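Local coordinates for protein pyruvate carboxylase n-terminal domain (PDB 1ULZ) that forms the biotin carboxylase subunit of pyruvate carboxylase, a protein of the ATP-grasp type that assembles from two copies, at residues Ser350-Pro360 / Ala405-Lys415. The protein carries 1 engineered substitution. Residues are numbered along the deposited sequence; the frame is centred on the assembly and turned at random.
Unlike the reference sequence in segment 350-360: R352 (reference Gly). Unlike the reference sequence in segment 405-415: A405 (reference Val).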
loop_
_atom_site.group_PDB
_atom_site.type_symbol
_atom_site.label_atom_id
_atom_site.label_comp_id
_atom_site.label_asym_id
_atom_site.label_seq_id
_atom_site.Cartn_x
_atom_site.Cartn_y
_atom_site.Cartn_z
ATOM N N SER A 350 -26.050 2.192 -10.367
ATOM C CA SER A 350 -26.567 0.841 -10.159
ATOM C C SER A 350 -26.850 0.741 -8.669
ATOM O O SER A 350 -25.972 0.348 -7.897
ATOM C CB SER A 350 -25.516 -0.228 -10.517
ATOM O OG SER A 350 -24.835 0.056 -11.730
ATOM N N THR A 351 -28.064 1.092 -8.258
ATOM C CA THR A 351 -28.417 1.043 -6.844
ATOM C C THR A 351 -28.716 -0.372 -6.365
ATOM O O THR A 351 -29.825 -0.652 -5.890
ATOM C CB THR A 351 -29.658 1.900 -6.550
ATOM O OG1 THR A 351 -30.798 1.302 -7.184
ATOM C CG2 THR A 351 -29.462 3.319 -7.073
ATOM N N ARG A 352 -27.742 -1.269 -6.476
ATOM C CA ARG A 352 -27.971 -2.634 -6.037
ATOM C C ARG A 352 -26.999 -3.114 -4.963
ATOM O O ARG A 352 -26.350 -2.307 -4.291
ATOM C CB ARG A 352 -27.955 -3.576 -7.241
ATOM C CG ARG A 352 -29.055 -3.253 -8.242
ATOM C CD ARG A 352 -29.638 -4.513 -8.870
ATOM N NE ARG A 352 -28.647 -5.272 -9.627
ATOM C CZ ARG A 352 -28.927 -6.377 -10.317
ATOM N NH1 ARG A 352 -30.172 -6.849 -10.344
ATOM N NH2 ARG A 352 -27.967 -7.013 -10.979
ATOM N N VAL A 353 -26.906 -4.431 -4.798
ATOM C CA VAL A 353 -26.040 -5.000 -3.773
ATOM C C VAL A 353 -24.881 -5.808 -4.354
ATOM O O VAL A 353 -25.064 -6.595 -5.279
ATOM C CB VAL A 353 -26.862 -5.898 -2.837
ATOM C CG1 VAL A 353 -26.024 -6.332 -1.657
ATOM C CG2 VAL A 353 -28.111 -5.150 -2.376
ATOM N N ILE A 354 -23.687 -5.604 -3.805
ATOM C CA ILE A 354 -22.502 -6.316 -4.269
ATOM C C ILE A 354 -22.522 -7.772 -3.807
ATOM O O ILE A 354 -22.769 -8.058 -2.638
ATOM C CB ILE A 354 -21.206 -5.629 -3.758
ATOM C CG1 ILE A 354 -21.013 -4.298 -4.487
ATOM C CG2 ILE A 354 -19.997 -6.532 -3.968
ATOM C CD1 ILE A 354 -19.728 -3.593 -4.129
ATOM N N GLU A 355 -22.281 -8.686 -4.744
ATOM C CA GLU A 355 -22.253 -10.112 -4.444
ATOM C C GLU A 355 -20.792 -10.551 -4.316
ATOM O O GLU A 355 -20.262 -10.609 -3.208
ATOM C CB GLU A 355 -22.976 -10.892 -5.546
ATOM C CG GLU A 355 -24.360 -10.323 -5.827
ATOM C CD GLU A 355 -25.136 -11.102 -6.871
ATOM O OE1 GLU A 355 -24.514 -11.874 -7.640
ATOM O OE2 GLU A 355 -26.377 -10.925 -6.932
ATOM N N ARG A 356 -20.124 -10.850 -5.424
ATOM C CA ARG A 356 -18.723 -11.245 -5.315
ATOM C C ARG A 356 -17.899 -9.969 -5.168
ATOM O O ARG A 356 -18.227 -8.933 -5.746
ATOM C CB ARG A 356 -18.290 -12.070 -6.533
ATOM C CG ARG A 356 -19.207 -13.274 -6.750
ATOM C CD ARG A 356 -18.544 -14.463 -7.439
ATOM N NE ARG A 356 -18.200 -14.208 -8.832
ATOM C CZ ARG A 356 -18.077 -15.159 -9.758
ATOM N NH1 ARG A 356 -18.278 -16.437 -9.443
ATOM N NH2 ARG A 356 -17.748 -14.837 -11.007
ATOM N N TYR A 357 -16.849 -10.033 -4.360
ATOM C CA TYR A 357 -16.017 -8.862 -4.122
ATOM C C TYR A 357 -14.615 -9.270 -3.690
ATOM O O TYR A 357 -14.426 -9.798 -2.595
ATOM C CB TYR A 357 -16.668 -7.982 -3.037
ATOM C CG TYR A 357 -16.011 -6.624 -2.836
ATOM C CD1 TYR A 357 -15.305 -6.333 -1.673
ATOM C CD2 TYR A 357 -16.083 -5.645 -3.819
ATOM C CE1 TYR A 357 -14.692 -5.114 -1.500
ATOM C CE2 TYR A 357 -15.469 -4.417 -3.654
ATOM C CZ TYR A 357 -14.773 -4.157 -2.497
ATOM O OH TYR A 357 -14.133 -2.944 -2.346
ATOM N N TYR A 358 -13.639 -9.050 -4.571
ATOM C CA TYR A 358 -12.250 -9.365 -4.263
ATOM C C TYR A 358 -11.398 -8.121 -4.472
ATOM O O TYR A 358 -11.376 -7.534 -5.553
ATOM C CB TYR A 358 -11.725 -10.520 -5.127
ATOM C CG TYR A 358 -10.240 -10.751 -4.949
ATOM C CD1 TYR A 358 -9.321 -10.228 -5.854
ATOM C CD2 TYR A 358 -9.751 -11.437 -3.839
ATOM C CE1 TYR A 358 -7.959 -10.377 -5.664
ATOM C CE2 TYR A 358 -8.389 -11.589 -3.635
ATOM C CZ TYR A 358 -7.496 -11.054 -4.551
ATOM O OH TYR A 358 -6.142 -11.166 -4.338
ATOM N N VAL A 359 -10.695 -7.731 -3.417
ATOM C CA VAL A 359 -9.854 -6.544 -3.432
ATOM C C VAL A 359 -8.410 -6.881 -3.774
ATOM O O VAL A 359 -7.787 -7.720 -3.129
ATOM C CB VAL A 359 -9.877 -5.847 -2.049
ATOM C CG1 VAL A 359 -9.088 -4.551 -2.102
ATOM C CG2 VAL A 359 -11.310 -5.583 -1.623
ATOM N N PRO A 360 -7.862 -6.235 -4.814
ATOM C CA PRO A 360 -6.476 -6.489 -5.213
ATOM C C PRO A 360 -5.505 -5.887 -4.212
ATOM O O PRO A 360 -5.822 -4.896 -3.546
ATOM C CB PRO A 360 -6.380 -5.828 -6.585
ATOM C CG PRO A 360 -7.351 -4.689 -6.480
ATOM C CD PRO A 360 -8.533 -5.334 -5.766
ATOM N N ALA A 405 -4.085 -4.177 -11.535
ATOM C CA ALA A 405 -4.896 -4.182 -10.323
ATOM C C ALA A 405 -6.378 -4.223 -10.717
ATOM O O ALA A 405 -7.151 -5.012 -10.176
ATOM C CB ALA A 405 -4.600 -2.939 -9.489
ATOM N N LEU A 406 -6.760 -3.373 -11.668
ATOM C CA LEU A 406 -8.142 -3.313 -12.146
ATOM C C LEU A 406 -8.599 -4.650 -12.730
ATOM O O LEU A 406 -9.716 -5.084 -12.479
ATOM C CB LEU A 406 -8.295 -2.212 -13.205
ATOM C CG LEU A 406 -8.216 -0.763 -12.697
ATOM C CD1 LEU A 406 -8.124 0.208 -13.870
ATOM C CD2 LEU A 406 -9.430 -0.461 -11.841
ATOM N N GLU A 407 -7.730 -5.297 -13.506
ATOM C CA GLU A 407 -8.062 -6.578 -14.118
ATOM C C GLU A 407 -8.273 -7.684 -13.078
ATOM O O GLU A 407 -8.889 -8.699 -13.373
ATOM C CB GLU A 407 -6.971 -6.996 -15.126
ATOM C CG GLU A 407 -6.865 -6.069 -16.347
ATOM C CD GLU A 407 -5.815 -6.504 -17.358
ATOM O OE1 GLU A 407 -4.855 -7.203 -16.977
ATOM O OE2 GLU A 407 -5.936 -6.125 -18.543
ATOM N N THR A 408 -7.780 -7.483 -11.859
ATOM C CA THR A 408 -7.941 -8.497 -10.821
ATOM C C THR A 408 -8.999 -8.124 -9.786
ATOM O O THR A 408 -9.210 -8.855 -8.823
ATOM C CB THR A 408 -6.620 -8.746 -10.065
ATOM O OG1 THR A 408 -6.235 -7.554 -9.366
ATOM C CG2 THR A 408 -5.517 -9.141 -11.030
ATOM N N TYR A 409 -9.662 -6.988 -9.989
ATOM C CA TYR A 409 -10.681 -6.510 -9.054
ATOM C C TYR A 409 -12.044 -7.099 -9.397
ATOM O O TYR A 409 -12.716 -6.618 -10.310
ATOM C CB TYR A 409 -10.746 -4.981 -9.114
ATOM C CG TYR A 409 -11.151 -4.279 -7.829
ATOM C CD1 TYR A 409 -10.643 -3.019 -7.527
ATOM C CD2 TYR A 409 -12.036 -4.857 -6.931
ATOM C CE1 TYR A 409 -10.996 -2.355 -6.369
ATOM C CE2 TYR A 409 -12.403 -4.193 -5.759
ATOM C CZ TYR A 409 -11.873 -2.942 -5.488
ATOM O OH TYR A 409 -12.207 -2.274 -4.334
ATOM N N GLU A 410 -12.459 -8.133 -8.673
ATOM C CA GLU A 410 -13.757 -8.739 -8.955
ATOM C C GLU A 410 -14.891 -8.082 -8.168
ATOM O O GLU A 410 -14.800 -7.901 -6.958
ATOM C CB GLU A 410 -13.756 -10.240 -8.645
ATOM C CG GLU A 410 -15.029 -10.926 -9.149
ATOM C CD GLU A 410 -15.111 -12.410 -8.825
ATOM O OE1 GLU A 410 -15.786 -13.139 -9.580
ATOM O OE2 GLU A 410 -14.527 -12.855 -7.819
ATOM N N ILE A 411 -15.953 -7.723 -8.875
ATOM C CA ILE A 411 -17.133 -7.116 -8.271
ATOM C C ILE A 411 -18.354 -7.521 -9.100
ATOM O O ILE A 411 -18.409 -7.238 -10.297
ATOM C CB ILE A 411 -17.064 -5.566 -8.280
ATOM C CG1 ILE A 411 -15.863 -5.075 -7.474
ATOM C CG2 ILE A 411 -18.349 -4.992 -7.709
ATOM C CD1 ILE A 411 -15.793 -3.564 -7.352
ATOM N N THR A 412 -19.315 -8.201 -8.478
ATOM C CA THR A 412 -20.536 -8.588 -9.185
ATOM C C THR A 412 -21.758 -8.136 -8.394
ATOM O O THR A 412 -21.662 -7.825 -7.207
ATOM C CB THR A 412 -20.635 -10.122 -9.414
ATOM O OG1 THR A 412 -20.705 -10.800 -8.154
ATOM C CG2 THR A 412 -19.434 -10.619 -10.203
ATOM N N GLY A 413 -22.905 -8.105 -9.061
ATOM C CA GLY A 413 -24.136 -7.684 -8.418
ATOM C C GLY A 413 -24.512 -6.290 -8.882
ATOM O O GLY A 413 -25.665 -5.873 -8.772
ATOM N N VAL A 414 -23.526 -5.576 -9.416
ATOM C CA VAL A 414 -23.718 -4.215 -9.898
ATOM C C VAL A 414 -22.741 -3.925 -11.028
ATOM O O VAL A 414 -21.687 -4.561 -11.129
ATOM C CB VAL A 414 -23.446 -3.172 -8.783
ATOM C CG1 VAL A 414 -24.422 -3.358 -7.637
ATOM C CG2 VAL A 414 -22.012 -3.320 -8.273
ATOM N N LYS A 415 -23.097 -2.970 -11.882
ATOM C CA LYS A 415 -22.220 -2.575 -12.972
ATOM C C LYS A 415 -21.263 -1.567 -12.353
ATOM O O LYS A 415 -21.638 -0.843 -11.432
ATOM C CB LYS A 415 -23.017 -1.908 -14.096
ATOM C CG LYS A 415 -24.051 -2.819 -14.756
ATOM C CD LYS A 415 -24.586 -2.211 -16.050
ATOM C CE LYS A 415 -25.592 -3.138 -16.711
ATOM N NZ LYS A 415 -25.004 -4.480 -17.010
HETATM O O HOH W 1 -16.724 -12.700 -11.812
#
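A chi1 of -171° swings the Y357 ring to the side opposite its backbone N, where the phenol runs beside the I411 side chain, pointing the same way, and its hydroxyl arrives in the plane of the Y409 ring at the ring's edge. The two OH atoms of Y357 and Y409 lie 2.8 Å apart in a hydrogen bond, the rings inclined at 54°; H369 holds the Y357 hydroxyl as well. P360 takes one face of Y409, its CD almost centred over the ring in a CH-pi contact, 3.6 Å from CD to centroid. Y357 and I411 form a non-hydrogen-bonded pair in a short, weakly bonded antiparallel pairing of strands, 357-358 with 410-411, in the C-terminal domain of the biotin carboxylase fold; Y409 and P360 flank it. Here Y358 N donates to E410 O at 2.9 Å. Backbone bonds continue through T412, whose N donates to R356 O at 3.0 Å and whose O takes E355 N at 2.7 Å, nearly straight at the hydrogen. T412 OG1, set between its own N and carbonyl carbon (chi1 63°), adds a bond from R356 N at 2.8 Å. On the sheet side away from Y357, E410 OE1 sits over one face of the R356 guanidinium in a salt bridge, 2.7 Å from R356 NE. E410 OE2 forms another with R40 of the second subunit.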